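Local coordinates for protein lactaldehyde dehydrogenase (Methanocaldococcus jannaschii, PDB 3PQA) that oxidises lactaldehyde to lactate with NAD as the preferred cofactor, a step in the biosynthesis of coenzyme F420, and works as a homotetramer, at residues B[68-80]-B[86-98]. Residues are numbered along the deposited sequence; the frame is centred on the assembly and turned at random.
Sequences QIKEKKEELAKIL and KPIKQARVEVERS
Leu80, Val95 and Lys73 bury the most surface where two consecutive helices of the aldehyde dehydrogenase fold, 73-84 and 88-111, joined by a short turn, pack by knobs into holes. The axes of segments 73-80 and 88-98 run at 125° to each other and approach to 8.2 Å, consistent with the small pair Ala77 and Ala91 facing each other there. Val95 is one knob, seated among Lys73, Leu76, Ala77 and, from helix 55-71, Ile69: a chi1 of -180° swings CG1 to the side opposite the backbone N, which brings that methyl of Val95 to 3.5 Å from Lys73 CG and onto Ile69 CG2, while CG2 faces the backbone of Ala77. Leu80 lays its CB against Ala91 CB at 3.7 Å and sets CD1 against both Ala91 O and Glu94 OE1; Val172 of helix 171-186 and Pro143 pack on the same leucine. Lys73, extended beyond CG, crosses Val95 with its aliphatic part and delivers NZ to Glu96 OE1 at 3.0 Å, on the anti side of the carboxylate. Nearer the turn, Arg92 grips Glu74 side-on, the two flat groups nearly coplanar, and its NH2 also pairs with Glu310; Ile88 CG1 lies over the rim of one guanidinium face. A leucine in place of Arg92 would probably leave both carboxylates without this shared cation and the Glu74 side chain freer to turn. At the turn, Lys86 N donates to Leu80 O, and Lys86 NZ binds Glu94 OE1 at 2.7 Å. In the two-pronged grip, Arg92 NH2 takes Glu74 OE2, and Arg92 NE meets the syn lone pair of Glu74 OE1 at 2.9 Å in a nearly straight bond (N-H...O 173°).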
# COMPACT_ATOMS: atom_id res chain seq x y z
N GLN B 68 -6.52 -28.99 -12.24
CA GLN B 68 -6.69 -29.71 -13.51
C GLN B 68 -5.50 -29.58 -14.47
O GLN B 68 -5.11 -30.56 -15.13
CB GLN B 68 -7.94 -29.27 -14.23
CG GLN B 68 -9.25 -29.65 -13.55
CD GLN B 68 -10.41 -29.19 -14.38
OE1 GLN B 68 -10.62 -29.68 -15.49
NE2 GLN B 68 -11.14 -28.20 -13.88
N ILE B 69 -4.95 -28.36 -14.57
CA ILE B 69 -3.78 -28.11 -15.42
C ILE B 69 -2.62 -28.96 -14.93
O ILE B 69 -1.93 -29.60 -15.72
CB ILE B 69 -3.37 -26.61 -15.43
CG1 ILE B 69 -4.46 -25.75 -16.09
CG2 ILE B 69 -2.02 -26.40 -16.16
CD1 ILE B 69 -4.24 -24.23 -15.99
N LYS B 70 -2.41 -28.98 -13.61
CA LYS B 70 -1.37 -29.80 -13.01
C LYS B 70 -1.55 -31.29 -13.33
O LYS B 70 -0.58 -31.98 -13.65
CB LYS B 70 -1.28 -29.55 -11.51
CG LYS B 70 -0.18 -30.29 -10.77
CD LYS B 70 -0.21 -29.94 -9.28
CE LYS B 70 0.70 -30.83 -8.45
NZ LYS B 70 2.13 -30.47 -8.64
N GLU B 71 -2.79 -31.78 -13.26
CA GLU B 71 -3.07 -33.20 -13.53
C GLU B 71 -2.90 -33.57 -15.01
O GLU B 71 -2.67 -34.73 -15.34
CB GLU B 71 -4.46 -33.60 -13.03
CG GLU B 71 -4.58 -33.56 -11.51
CD GLU B 71 -6.00 -33.79 -10.99
OE1 GLU B 71 -6.97 -33.62 -11.76
OE2 GLU B 71 -6.13 -34.12 -9.79
N LYS B 72 -2.99 -32.56 -15.88
CA LYS B 72 -2.86 -32.73 -17.32
C LYS B 72 -1.56 -32.14 -17.86
O LYS B 72 -1.43 -31.92 -19.07
CB LYS B 72 -4.06 -32.10 -18.04
CG LYS B 72 -5.40 -32.78 -17.77
CD LYS B 72 -6.55 -32.05 -18.48
CE LYS B 72 -6.85 -32.66 -19.84
NZ LYS B 72 -7.75 -33.84 -19.71
N LYS B 73 -0.58 -31.92 -16.98
CA LYS B 73 0.64 -31.19 -17.35
C LYS B 73 1.33 -31.73 -18.61
O LYS B 73 1.59 -30.97 -19.55
CB LYS B 73 1.63 -31.15 -16.19
CG LYS B 73 2.75 -30.17 -16.47
CD LYS B 73 3.74 -30.03 -15.34
CE LYS B 73 4.86 -29.09 -15.78
NZ LYS B 73 6.09 -29.29 -14.95
N GLU B 74 1.62 -33.03 -18.64
CA GLU B 74 2.37 -33.61 -19.77
C GLU B 74 1.58 -33.52 -21.09
O GLU B 74 2.14 -33.12 -22.12
CB GLU B 74 2.81 -35.04 -19.47
CG GLU B 74 3.82 -35.63 -20.48
CD GLU B 74 5.07 -34.79 -20.70
OE1 GLU B 74 5.45 -33.96 -19.84
OE2 GLU B 74 5.72 -34.99 -21.75
N GLU B 75 0.30 -33.86 -21.03
CA GLU B 75 -0.59 -33.74 -22.17
C GLU B 75 -0.61 -32.32 -22.73
O GLU B 75 -0.53 -32.12 -23.94
CB GLU B 75 -2.01 -34.18 -21.81
CG GLU B 75 -2.96 -34.27 -23.00
CD GLU B 75 -4.41 -34.55 -22.62
OE1 GLU B 75 -5.29 -34.31 -23.47
OE2 GLU B 75 -4.67 -35.02 -21.48
N LEU B 76 -0.73 -31.33 -21.84
CA LEU B 76 -0.79 -29.94 -22.29
C LEU B 76 0.55 -29.51 -22.89
O LEU B 76 0.58 -28.79 -23.89
CB LEU B 76 -1.21 -29.01 -21.14
CG LEU B 76 -2.64 -29.21 -20.61
CD1 LEU B 76 -2.82 -28.36 -19.35
CD2 LEU B 76 -3.71 -28.87 -21.64
N ALA B 77 1.64 -29.97 -22.28
CA ALA B 77 2.98 -29.68 -22.81
C ALA B 77 3.16 -30.23 -24.22
O ALA B 77 3.75 -29.57 -25.07
CB ALA B 77 4.06 -30.21 -21.88
N LYS B 78 2.65 -31.44 -24.46
CA LYS B 78 2.74 -32.08 -25.79
C LYS B 78 1.96 -31.30 -26.83
O LYS B 78 2.41 -31.14 -27.97
CB LYS B 78 2.24 -33.53 -25.76
CG LYS B 78 3.00 -34.48 -24.85
CD LYS B 78 4.35 -34.87 -25.41
CE LYS B 78 4.81 -36.20 -24.82
NZ LYS B 78 6.23 -36.43 -25.23
N ILE B 79 0.78 -30.81 -26.44
CA ILE B 79 -0.02 -29.98 -27.33
C ILE B 79 0.75 -28.71 -27.73
O ILE B 79 0.73 -28.33 -28.90
CB ILE B 79 -1.40 -29.63 -26.73
CG1 ILE B 79 -2.30 -30.88 -26.71
CG2 ILE B 79 -2.09 -28.53 -27.56
CD1 ILE B 79 -3.46 -30.82 -25.71
N LEU B 80 1.43 -28.08 -26.78
CA LEU B 80 2.27 -26.92 -27.10
C LEU B 80 3.36 -27.28 -28.12
O LEU B 80 3.62 -26.53 -29.05
CB LEU B 80 2.88 -26.30 -25.84
CG LEU B 80 1.86 -25.60 -24.92
CD1 LEU B 80 2.54 -25.20 -23.60
CD2 LEU B 80 1.29 -24.38 -25.59
N LYS B 86 6.63 -25.65 -29.92
CA LYS B 86 7.45 -25.27 -28.77
C LYS B 86 8.21 -26.46 -28.24
O LYS B 86 7.61 -27.46 -27.87
CB LYS B 86 6.55 -24.68 -27.67
CG LYS B 86 7.34 -24.24 -26.43
CD LYS B 86 6.46 -23.43 -25.47
CE LYS B 86 6.05 -22.12 -26.13
NZ LYS B 86 5.70 -21.06 -25.14
N PRO B 87 9.56 -26.38 -28.20
CA PRO B 87 10.33 -27.49 -27.63
C PRO B 87 9.73 -27.97 -26.31
O PRO B 87 9.32 -27.14 -25.46
CB PRO B 87 11.71 -26.88 -27.44
CG PRO B 87 11.81 -25.94 -28.61
CD PRO B 87 10.45 -25.29 -28.65
N ILE B 88 9.64 -29.29 -26.18
CA ILE B 88 8.91 -29.91 -25.06
C ILE B 88 9.38 -29.45 -23.68
O ILE B 88 8.55 -29.19 -22.80
CB ILE B 88 8.86 -31.48 -25.18
CG1 ILE B 88 7.93 -32.09 -24.13
CG2 ILE B 88 10.26 -32.10 -25.11
CD1 ILE B 88 6.44 -31.88 -24.39
N LYS B 89 10.69 -29.28 -23.49
CA LYS B 89 11.21 -28.74 -22.23
C LYS B 89 10.68 -27.33 -21.90
O LYS B 89 10.34 -27.04 -20.75
CB LYS B 89 12.74 -28.76 -22.22
CG LYS B 89 13.34 -30.17 -22.11
CD LYS B 89 14.86 -30.16 -21.98
CE LYS B 89 15.52 -29.53 -23.20
NZ LYS B 89 16.95 -29.93 -23.34
N GLN B 90 10.59 -26.48 -22.92
CA GLN B 90 10.01 -25.14 -22.77
C GLN B 90 8.50 -25.17 -22.60
O GLN B 90 7.92 -24.33 -21.89
CB GLN B 90 10.39 -24.27 -23.97
CG GLN B 90 11.88 -23.97 -24.07
CD GLN B 90 12.22 -23.27 -25.36
OE1 GLN B 90 11.53 -22.32 -25.77
NE2 GLN B 90 13.27 -23.74 -26.03
N ALA B 91 7.85 -26.13 -23.24
CA ALA B 91 6.41 -26.33 -23.09
C ALA B 91 6.05 -26.64 -21.63
O ALA B 91 5.06 -26.12 -21.10
CB ALA B 91 5.91 -27.42 -24.02
N ARG B 92 6.86 -27.49 -20.99
CA ARG B 92 6.62 -27.88 -19.60
C ARG B 92 6.70 -26.68 -18.66
O ARG B 92 5.85 -26.52 -17.77
CB ARG B 92 7.60 -28.97 -19.13
CG ARG B 92 7.42 -30.29 -19.87
CD ARG B 92 8.28 -31.42 -19.32
NE ARG B 92 8.04 -32.62 -20.10
CZ ARG B 92 8.94 -33.23 -20.88
NH1 ARG B 92 10.19 -32.79 -20.95
NH2 ARG B 92 8.59 -34.31 -21.57
N VAL B 93 7.72 -25.85 -18.89
CA VAL B 93 7.88 -24.59 -18.17
C VAL B 93 6.66 -23.67 -18.33
O VAL B 93 6.14 -23.18 -17.32
CB VAL B 93 9.23 -23.88 -18.51
CG1 VAL B 93 9.30 -22.50 -17.85
CG2 VAL B 93 10.43 -24.76 -18.03
N GLU B 94 6.16 -23.49 -19.56
CA GLU B 94 4.94 -22.68 -19.73
C GLU B 94 3.76 -23.25 -18.92
O GLU B 94 3.03 -22.50 -18.25
CB GLU B 94 4.54 -22.50 -21.21
CG GLU B 94 3.30 -21.59 -21.34
CD GLU B 94 2.80 -21.37 -22.75
OE1 GLU B 94 3.50 -21.69 -23.74
OE2 GLU B 94 1.66 -20.86 -22.87
N VAL B 95 3.57 -24.57 -18.98
CA VAL B 95 2.47 -25.20 -18.24
C VAL B 95 2.60 -24.95 -16.74
O VAL B 95 1.61 -24.59 -16.08
CB VAL B 95 2.32 -26.72 -18.51
CG1 VAL B 95 1.16 -27.27 -17.70
CG2 VAL B 95 2.10 -27.01 -19.99
N GLU B 96 3.81 -25.12 -16.20
CA GLU B 96 4.08 -24.86 -14.79
C GLU B 96 3.77 -23.40 -14.40
O GLU B 96 3.15 -23.14 -13.35
CB GLU B 96 5.53 -25.24 -14.44
CG GLU B 96 5.82 -25.33 -12.94
CD GLU B 96 5.11 -26.50 -12.25
OE1 GLU B 96 4.86 -27.54 -12.90
OE2 GLU B 96 4.83 -26.38 -11.03
N ARG B 97 4.15 -22.45 -15.26
CA ARG B 97 3.82 -21.04 -15.02
C ARG B 97 2.30 -20.81 -14.94
O ARG B 97 1.82 -20.05 -14.09
CB ARG B 97 4.38 -20.13 -16.12
CG ARG B 97 5.79 -20.42 -16.49
CD ARG B 97 6.73 -19.56 -15.77
NE ARG B 97 6.89 -18.27 -16.44
CZ ARG B 97 7.90 -17.43 -16.19
NH1 ARG B 97 7.97 -16.28 -16.82
NH2 ARG B 97 8.84 -17.76 -15.31
N SER B 98 1.56 -21.43 -15.87
CA SER B 98 0.11 -21.26 -15.92
C SER B 98 -0.57 -21.73 -14.64
O SER B 98 -1.54 -21.10 -14.21
CB SER B 98 -0.49 -21.91 -17.18
OG SER B 98 -0.59 -23.32 -17.04